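Local coordinates for F5/8 type C domain protein (Bacteroides ovatus, PDB 4ZRX) that is a putative alpha-L-fucosidase, probably hydrolysing alpha-L-fucosyl linkages in glycans, with an F5/8 type C domain that may bind sugar, at residues Asp394-Val406 with Gly418-Arg430. Residues are numbered along the deposited sequence; the frame is centred on the assembly and turned at random. Where two conformers were deposited one is given.
Sequences DITKGQRVEAFTV and GKGTTIGYKRMLR. With EDO (1,2-ethanediol), chain F.
A chi1 of 66° sets CG of Phe404 between its own backbone N and carbonyl carbon, and with the ring turned across the CB-CG bond it swings over the strand of Gly420. In Ile423, CG1 lies beside the backbone N (chi1 -65°) and chi2 is extended, which carries CD1 to the other side of that ring. The ring is thus sandwiched: Gly420 CA sits 3.9 Å from the Phe404 ring centroid on one face, and Ile423 CD1 makes a second CH-pi contact on the opposite face, close to the ring normal. With no side chain at Gly420, its CA can come directly against the face of the ring. At the edge, Thr421 O lies 3.4 Å from Phe404 CD1, while in one of its two modelled conformers Leu429 brings CD1 obliquely to 3.6 Å from Phe404 CE2; Leu391 and Ile443 also touch this side chain.

The backbones pair antiparallel. Phe404 and Gly420 exchange two hydrogen bonds, as do Val406 and Gly418; Gly420 N to Phe404 O measures 2.9 Å. Between them lies the non-hydrogen-bonded pair Thr405-Lys419, whose side chains run alongside each other; bends at chi3 and chi4 of Lys419 bring NZ within 2.9 Å of Thr405 OG1, a hydroxyl also bonded to Asp444. Beyond the paired residues a water bridges the separating chains, donating to Val401 O at 2.7 Å and accepting from Gln399 NE2 and Ile423 N.

Axes of 401-406 and 418-420 run 168° apart at 4.7 Å, whereas 427-430 passes 10.3 Å from 401-406. The hairpin of strands 401-410 and 413-420 is followed by the turn 421-426, which crosses to strand 427-431 of the facing sheet, with Phe404 packed in between, as in a beta-sandwich.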
ATOM      1  N   ASP A 394     -19.661  14.533   3.339  1.00 18.84           N
ATOM      2  CA  ASP A 394     -19.607  14.922   4.706  1.00 19.65           C
ATOM      3  C   ASP A 394     -19.878  13.768   5.630  1.00 19.98           C
ATOM      4  O   ASP A 394     -21.031  13.617   6.132  1.00 20.11           O
ATOM      5  CB  ASP A 394     -20.639  16.026   5.006  1.00 20.86           C
ATOM      6  CG  ASP A 394     -20.566  16.532   6.413  1.00 21.76           C
ATOM      7  OD1 ASP A 394     -19.658  16.104   7.182  1.00 22.09           O
ATOM      8  OD2 ASP A 394     -21.463  17.408   6.762  1.00 23.83           O
ATOM      9  N   ILE A 395     -18.811  13.045   5.981  1.00 19.67           N
ATOM     10  CA  ILE A 395     -18.953  11.803   6.715  1.00 19.85           C
ATOM     11  C   ILE A 395     -19.321  12.041   8.186  1.00 20.32           C
ATOM     12  O   ILE A 395     -19.646  11.096   8.899  1.00 19.77           O
ATOM     13  CB  ILE A 395     -17.724  10.880   6.578  1.00 20.04           C
ATOM     14  CG1 ILE A 395     -16.472  11.606   7.034  1.00 20.61           C
ATOM     15  CG2 ILE A 395     -17.617  10.372   5.147  1.00 20.19           C
ATOM     16  CD1 ILE A 395     -15.296  10.675   7.214  1.00 21.28           C
ATOM     17  N   THR A 396     -19.337  13.296   8.628  1.00 20.22           N
ATOM     18  CA  THR A 396     -19.912  13.622   9.950  1.00 21.19           C
ATOM     19  C   THR A 396     -21.373  13.330  10.036  1.00 21.96           C
ATOM     20  O   THR A 396     -21.927  13.367  11.133  1.00 22.97           O
ATOM     21  CB  THR A 396     -19.630  15.111  10.456  1.00 22.57           C
ATOM     22  OG1 THR A 396     -20.409  16.060   9.716  1.00 22.91           O
ATOM     23  CG2 THR A 396     -18.177  15.442  10.332  1.00 23.00           C
ATOM     24  N   LYS A 397     -22.032  13.115   8.888  1.00 21.85           N
ATOM     25  CA  LYS A 397     -23.412  12.764   8.825  1.00 22.47           C
ATOM     26  C   LYS A 397     -23.630  11.390   8.240  1.00 21.73           C
ATOM     27  O   LYS A 397     -24.750  10.995   7.975  1.00 22.30           O
ATOM     28  CB  LYS A 397     -24.149  13.838   8.025  1.00 24.03           C
ATOM     29  CG  LYS A 397     -24.014  15.212   8.639  1.00 27.26           C
ATOM     30  CD  LYS A 397     -24.843  16.230   7.923  1.00 30.27           C
ATOM     31  CE  LYS A 397     -24.648  17.580   8.628  1.00 34.13           C
ATOM     32  NZ  LYS A 397     -25.059  18.692   7.769  1.00 38.34           N
ATOM     33  N   GLY A 398     -22.553  10.640   8.012  1.00 20.56           N
ATOM     34  CA  GLY A 398     -22.655   9.266   7.552  1.00 20.55           C
ATOM     35  C   GLY A 398     -22.078   9.053   6.170  1.00 19.74           C
ATOM     36  O   GLY A 398     -21.756  10.027   5.444  1.00 20.59           O
ATOM     37  N   GLN A 399     -21.999   7.784   5.774  1.00 18.23           N
ATOM     38  CA  GLN A 399     -21.550   7.433   4.439  1.00 17.25           C
ATOM     39  C   GLN A 399     -22.748   7.010   3.624  1.00 18.02           C
ATOM     40  O   GLN A 399     -23.381   6.042   3.967  1.00 19.37           O
ATOM     41  CB  GLN A 399     -20.517   6.277   4.511  1.00 17.06           C
ATOM     42  CG  GLN A 399     -19.947   6.022   3.138  1.00 17.14           C
ATOM     43  CD  GLN A 399     -18.915   4.955   3.072  1.00 17.00           C
ATOM     44  OE1 GLN A 399     -18.451   4.440   4.083  1.00 17.65           O
ATOM     45  NE2 GLN A 399     -18.453   4.697   1.865  1.00 16.13           N
ATOM     46  N   ARG A 400     -23.036   7.696   2.512  1.00 17.73           N
ATOM     47  CA  ARG A 400     -24.334   7.518   1.841  1.00 18.43           C
ATOM     48  C   ARG A 400     -24.281   7.250   0.362  1.00 17.47           C
ATOM     49  O   ARG A 400     -25.149   6.587  -0.150  1.00 18.23           O
ATOM     50  CB  ARG A 400     -25.186   8.756   2.096  1.00 19.03           C
ATOM     51  CG  ARG A 400     -25.366   8.988   3.594  1.00 20.88           C
ATOM     52  CD  ARG A 400     -26.269  10.130   3.880  1.00 22.23           C
ATOM     53  NE  ARG A 400     -26.440  10.310   5.320  1.00 22.66           N
ATOM     54  CZ  ARG A 400     -27.474  10.938   5.874  1.00 24.32           C
ATOM     55  NH1 ARG A 400     -28.431  11.493   5.125  1.00 25.32           N
ATOM     56  NH2 ARG A 400     -27.518  11.063   7.192  1.00 25.68           N
ATOM     57  N   VAL A 401     -23.290   7.760  -0.340  1.00 17.02           N
ATOM     58  CA  VAL A 401     -23.222   7.616  -1.790  1.00 16.11           C
ATOM     59  C   VAL A 401     -22.928   6.175  -2.170  1.00 16.63           C
ATOM     60  O   VAL A 401     -22.084   5.502  -1.588  1.00 15.72           O
ATOM     61  CB  VAL A 401     -22.248   8.612  -2.438  1.00 16.29           C
ATOM     62  CG1 VAL A 401     -22.121   8.376  -3.947  1.00 16.26           C
ATOM     63  CG2 VAL A 401     -22.744  10.044  -2.194  1.00 17.00           C
ATOM     64  N   GLU A 402     -23.778   5.677  -3.093  1.00 16.22           N
ATOM     65  CA  GLU A 402     -23.674   4.316  -3.588  1.00 16.33           C
ATOM     66  C   GLU A 402     -23.282   4.186  -5.065  1.00 15.76           C
ATOM     67  O   GLU A 402     -22.698   3.170  -5.444  1.00 16.38           O
ATOM     68  CB  GLU A 402     -24.952   3.582  -3.349  1.00 17.17           C
ATOM     69  CG  GLU A 402     -25.264   3.410  -1.897  1.00 18.52           C
ATOM     70  CD  GLU A 402     -26.644   2.837  -1.644  1.00 20.11           C
ATOM     71  OE1 GLU A 402     -27.597   3.415  -2.227  1.00 21.56           O
ATOM     72  OE2 GLU A 402     -26.811   1.796  -0.871  1.00 21.91           O
ATOM     73  N   ALA A 403     -23.621   5.175  -5.889  1.00 15.99           N
ATOM     74  CA  ALA A 403     -23.176   5.217  -7.293  1.00 16.13           C
ATOM     75  C   ALA A 403     -23.201   6.633  -7.807  1.00 16.45           C
ATOM     76  O   ALA A 403     -24.098   7.415  -7.454  1.00 17.20           O
ATOM     77  CB  ALA A 403     -24.091   4.353  -8.159  1.00 17.62           C
ATOM     78  N   PHE A 404     -22.208   6.987  -8.621  1.00 16.33           N
ATOM     79  CA  PHE A 404     -22.144   8.345  -9.121  1.00 16.85           C
ATOM     80  C   PHE A 404     -21.425   8.327 -10.475  1.00 16.22           C
ATOM     81  O   PHE A 404     -20.700   7.402 -10.813  1.00 15.80           O
ATOM     82  CB  PHE A 404     -21.432   9.325  -8.165  1.00 16.57           C
ATOM     83  CG  PHE A 404     -19.998   9.059  -7.985  1.00 16.73           C
ATOM     84  CD1 PHE A 404     -19.538   8.132  -7.024  1.00 16.78           C
ATOM     85  CD2 PHE A 404     -19.065   9.753  -8.714  1.00 17.75           C
ATOM     86  CE1 PHE A 404     -18.193   7.898  -6.890  1.00 16.73           C
ATOM     87  CE2 PHE A 404     -17.718   9.544  -8.566  1.00 17.99           C
ATOM     88  CZ  PHE A 404     -17.272   8.562  -7.632  1.00 17.59           C
ATOM     89  N   THR A 405     -21.644   9.407 -11.217  1.00 16.34           N
ATOM     90  CA  THR A 405     -21.067   9.655 -12.508  1.00 16.78           C
ATOM     91  C   THR A 405     -20.504  11.065 -12.555  1.00 16.70           C
ATOM     92  O   THR A 405     -21.091  11.961 -11.972  1.00 16.85           O
ATOM     93  CB  THR A 405     -22.168   9.512 -13.595  1.00 18.13           C
ATOM     94  OG1 THR A 405     -22.708   8.184 -13.482  1.00 18.57           O
ATOM     95  CG2 THR A 405     -21.566   9.692 -15.015  1.00 19.02           C
ATOM     96  N   VAL A 406     -19.382  11.250 -13.260  1.00 17.03           N
ATOM     97  CA  VAL A 406     -18.762  12.532 -13.476  1.00 17.33           C
ATOM     98  C   VAL A 406     -18.578  12.769 -14.976  1.00 17.72           C
ATOM     99  O   VAL A 406     -18.145  11.901 -15.712  1.00 16.94           O
ATOM    100  CB  VAL A 406     -17.379  12.650 -12.826  1.00 17.29           C
ATOM    101  CG1 VAL A 406     -16.888  13.990 -12.914  1.00 18.70           C
ATOM    102  CG2 VAL A 406     -17.446  12.195 -11.343  1.00 17.37           C
ATOM    103  N   GLY A 418     -15.895   9.656 -15.586  1.00 20.52           N
ATOM    104  CA  GLY A 418     -15.760   8.555 -14.628  1.00 20.66           C
ATOM    105  C   GLY A 418     -17.029   8.155 -13.992  1.00 19.30           C
ATOM    106  O   GLY A 418     -17.997   8.864 -14.052  1.00 17.81           O
ATOM    107  N   LYS A 419     -16.988   6.970 -13.380  1.00 19.07           N
ATOM    108  CA  LYS A 419     -18.084   6.458 -12.644  1.00 20.10           C
ATOM    109  C   LYS A 419     -17.504   5.802 -11.415  1.00 18.62           C
ATOM    110  O   LYS A 419     -16.450   5.183 -11.522  1.00 20.04           O
ATOM    111  CB  LYS A 419     -18.813   5.399 -13.427  1.00 23.01           C
ATOM    112  CG  LYS A 419     -19.864   5.939 -14.405  1.00 27.41           C
ATOM    113  CD  LYS A 419     -20.623   4.748 -15.070  1.00 30.24           C
ATOM    114  CE  LYS A 419     -21.943   4.545 -14.499  1.00 31.80           C
ATOM    115  NZ  LYS A 419     -22.900   5.641 -14.857  1.00 31.89           N
ATOM    116  N   GLY A 420     -18.239   5.859 -10.318  1.00 17.75           N
ATOM    117  CA  GLY A 420     -17.813   5.242  -9.077  1.00 16.97           C
ATOM    118  C   GLY A 420     -19.029   4.782  -8.295  1.00 16.23           C
ATOM    119  O   GLY A 420     -20.153   4.858  -8.760  1.00 16.90           O
ATOM    120  N   THR A 421     -18.724   4.212  -7.137  1.00 15.40           N
ATOM    121  CA  THR A 421     -19.709   3.651  -6.251  1.00 15.25           C
ATOM    122  C   THR A 421     -19.750   4.522  -4.990  1.00 15.04           C
ATOM    123  O   THR A 421     -20.444   5.533  -4.981  1.00 14.98           O
ATOM    124  CB  THR A 421     -19.416   2.189  -6.018  1.00 15.92           C
ATOM    125  OG1 THR A 421     -18.048   2.001  -5.694  1.00 15.80           O
ATOM    126  CG2 THR A 421     -19.768   1.389  -7.249  1.00 17.32           C
ATOM    127  N   THR A 422     -19.001   4.151  -3.972  1.00 14.79           N
ATOM    128  CA  THR A 422     -18.834   4.940  -2.775  1.00 15.02           C
ATOM    129  C   THR A 422     -17.984   6.175  -3.030  1.00 14.63           C
ATOM    130  O   THR A 422     -17.206   6.229  -3.972  1.00 14.80           O
ATOM    131  CB  THR A 422     -18.177   4.097  -1.661  1.00 14.77           C
ATOM    132  OG1 THR A 422     -16.990   3.515  -2.178  1.00 14.15           O
ATOM    133  CG2 THR A 422     -19.121   3.055  -1.176  1.00 15.82           C
ATOM    134  N   ILE A 423     -18.154   7.181  -2.162  1.00 15.25           N
ATOM    135  CA  ILE A 423     -17.240   8.286  -2.066  1.00 14.90           C
ATOM    136  C   ILE A 423     -16.587   8.253  -0.689  1.00 14.89           C
ATOM    137  O   ILE A 423     -15.446   7.924  -0.585  1.00 14.63           O
ATOM    138  CB  ILE A 423     -17.935   9.637  -2.365  1.00 14.99           C
ATOM    139  CG1 ILE A 423     -18.388   9.646  -3.820  1.00 15.57           C
ATOM    140  CG2 ILE A 423     -16.990  10.760  -2.064  1.00 15.95           C
ATOM    141  CD1 ILE A 423     -19.186  10.850  -4.205  1.00 15.96           C
ATOM    142  N   GLY A 424     -17.368   8.492   0.368  1.00 14.72           N
ATOM    143  CA  GLY A 424     -16.799   8.444   1.705  1.00 14.84           C
ATOM    144  C   GLY A 424     -16.003   9.696   2.011  1.00 15.63           C
ATOM    145  O   GLY A 424     -16.299  10.806   1.552  1.00 15.68           O
ATOM    146  N   TYR A 425     -14.924   9.499   2.762  1.00 15.80           N
ATOM    147  CA  TYR A 425     -14.056  10.602   3.055  1.00 15.14           C
ATOM    148  C   TYR A 425     -13.444  11.256   1.831  1.00 15.16           C
ATOM    149  O   TYR A 425     -13.421  12.513   1.712  1.00 15.10           O
ATOM    150  CB  TYR A 425     -12.947  10.158   4.020  1.00 15.48           C
ATOM    151  CG  TYR A 425     -11.906  11.198   4.233  1.00 15.48           C
ATOM    152  CD1 TYR A 425     -12.164  12.319   4.962  1.00 16.27           C
ATOM    153  CD2 TYR A 425     -10.702  11.108   3.545  1.00 15.57           C
ATOM    154  CE1 TYR A 425     -11.189  13.320   5.101  1.00 16.74           C
ATOM    155  CE2 TYR A 425      -9.771  12.062   3.664  1.00 16.00           C
ATOM    156  CZ  TYR A 425     -10.015  13.158   4.436  1.00 16.67           C
ATOM    157  OH  TYR A 425      -9.039  14.125   4.490  1.00 18.47           O
ATOM    158  N   LYS A 426     -13.002  10.447   0.896  1.00 14.74           N
ATOM    159  CA  LYS A 426     -12.326  10.927  -0.305  1.00 14.73           C
ATOM    160  C   LYS A 426     -12.301   9.826  -1.323  1.00 13.92           C
ATOM    161  O   LYS A 426     -11.937   8.708  -1.016  1.00 13.85           O
ATOM    162  CB  LYS A 426     -10.942  11.397   0.012  1.00 16.02           C
ATOM    163  CG  LYS A 426     -10.185  12.043  -1.105  1.00 16.81           C
ATOM    164  CD  LYS A 426      -8.939  12.766  -0.643  1.00 18.03           C
ATOM    165  CE  LYS A 426      -9.309  14.034   0.032  1.00 19.13           C
ATOM    166  NZ  LYS A 426      -8.125  14.919   0.373  1.00 20.70           N
ATOM    167  N   ARG A 427     -12.637  10.181  -2.565  1.00 14.94           N
ATOM    168  CA  ARG A 427     -12.571   9.278  -3.698  1.00 14.29           C
ATOM    169  C   ARG A 427     -11.998  10.068  -4.870  1.00 15.18           C
ATOM    170  O   ARG A 427     -12.432  11.227  -5.128  1.00 14.93           O
ATOM    171  CB  ARG A 427     -13.944   8.788  -4.055  1.00 15.30           C
ATOM    172  CG  ARG A 427     -14.039   7.901  -5.321  1.00 16.32           C
ATOM    173  CD  ARG A 427     -13.248   6.624  -5.209  1.00 17.35           C
ATOM    174  NE  ARG A 427     -13.743   5.586  -6.132  1.00 18.83           N
ATOM    175  CZ  ARG A 427     -13.187   5.235  -7.289  1.00 18.98           C
ATOM    176  NH1 ARG A 427     -12.032   5.696  -7.738  1.00 20.32           N
ATOM    177  NH2 ARG A 427     -13.775   4.268  -7.978  1.00 20.17           N
HETATM  178  N   MSE A 428     -11.003   9.486  -5.523  1.00 14.80           N
HETATM  179  CA  MSE A 428     -10.399  10.107  -6.688  0.80 16.17           C
HETATM  180  C   MSE A 428     -10.555   9.218  -7.907  1.00 15.96           C
HETATM  181  O   MSE A 428     -10.480   7.986  -7.815  1.00 15.08           O
HETATM  182  CB  MSE A 428      -8.958  10.482  -6.469  0.80 17.58           C
HETATM  183  CG  MSE A 428      -8.853  11.482  -5.377  0.80 19.22           C
HETATM  184 SE   MSE A 428      -7.148  12.349  -5.027  0.60 24.82          SE
HETATM  185  CE  MSE A 428      -6.383  11.058  -3.861  0.80 22.04           C
ATOM    186  N   LEU A 429     -10.786   9.873  -9.032  1.00 17.20           N
ATOM    187  CA  LEU A 429     -10.981   9.227 -10.339  0.50 17.45           C
ATOM    188  C   LEU A 429     -10.004   9.789 -11.321  1.00 17.72           C
ATOM    189  O   LEU A 429      -9.861  11.021 -11.430  1.00 17.97           O
ATOM    190  CB  LEU A 429     -12.389   9.504 -10.844  0.50 18.48           C
ATOM    191  CG  LEU A 429     -13.526   8.796 -10.138  0.50 19.18           C
ATOM    192  CD1 LEU A 429     -14.827   9.407 -10.642  0.50 19.64           C
ATOM    193  CD2 LEU A 429     -13.426   7.283 -10.387  0.50 19.31           C
ATOM    194  N   ARG A 430      -9.308   8.919 -12.031  1.00 16.96           N
ATOM    195  CA  ARG A 430      -8.396   9.292 -13.047  1.00 17.95           C
ATOM    196  C   ARG A 430      -8.949   8.870 -14.420  1.00 18.73           C
ATOM    197  O   ARG A 430      -9.608   7.827 -14.570  1.00 18.72           O
ATOM    198  CB  ARG A 430      -7.016   8.687 -12.799  1.00 19.28           C
ATOM    199  CG  ARG A 430      -6.316   9.324 -11.607  1.00 19.94           C
ATOM    200  CD  ARG A 430      -4.879   8.908 -11.450  1.00 20.14           C
ATOM    201  NE  ARG A 430      -4.734   7.490 -11.111  1.00 20.24           N
ATOM    202  CZ  ARG A 430      -3.560   6.849 -11.073  1.00 21.61           C
ATOM    203  NH1 ARG A 430      -2.426   7.466 -11.426  1.00 21.98           N
ATOM    204  NH2 ARG A 430      -3.496   5.588 -10.698  1.00 21.08           N
TER
HETATM  205  C1  EDO F 705      -4.585  15.555  -0.684  1.00 31.00           C
HETATM  206  O1  EDO F 705      -5.062  15.754   0.668  1.00 28.76           O
HETATM  207  C2  EDO F 705      -5.428  14.589  -1.546  1.00 27.88           C
HETATM  208  O2  EDO F 705      -6.560  15.302  -2.072  1.00 29.39           O
HETATM  209  O   HOH W   1     -20.044   6.461  -0.075  1.00 15.24           O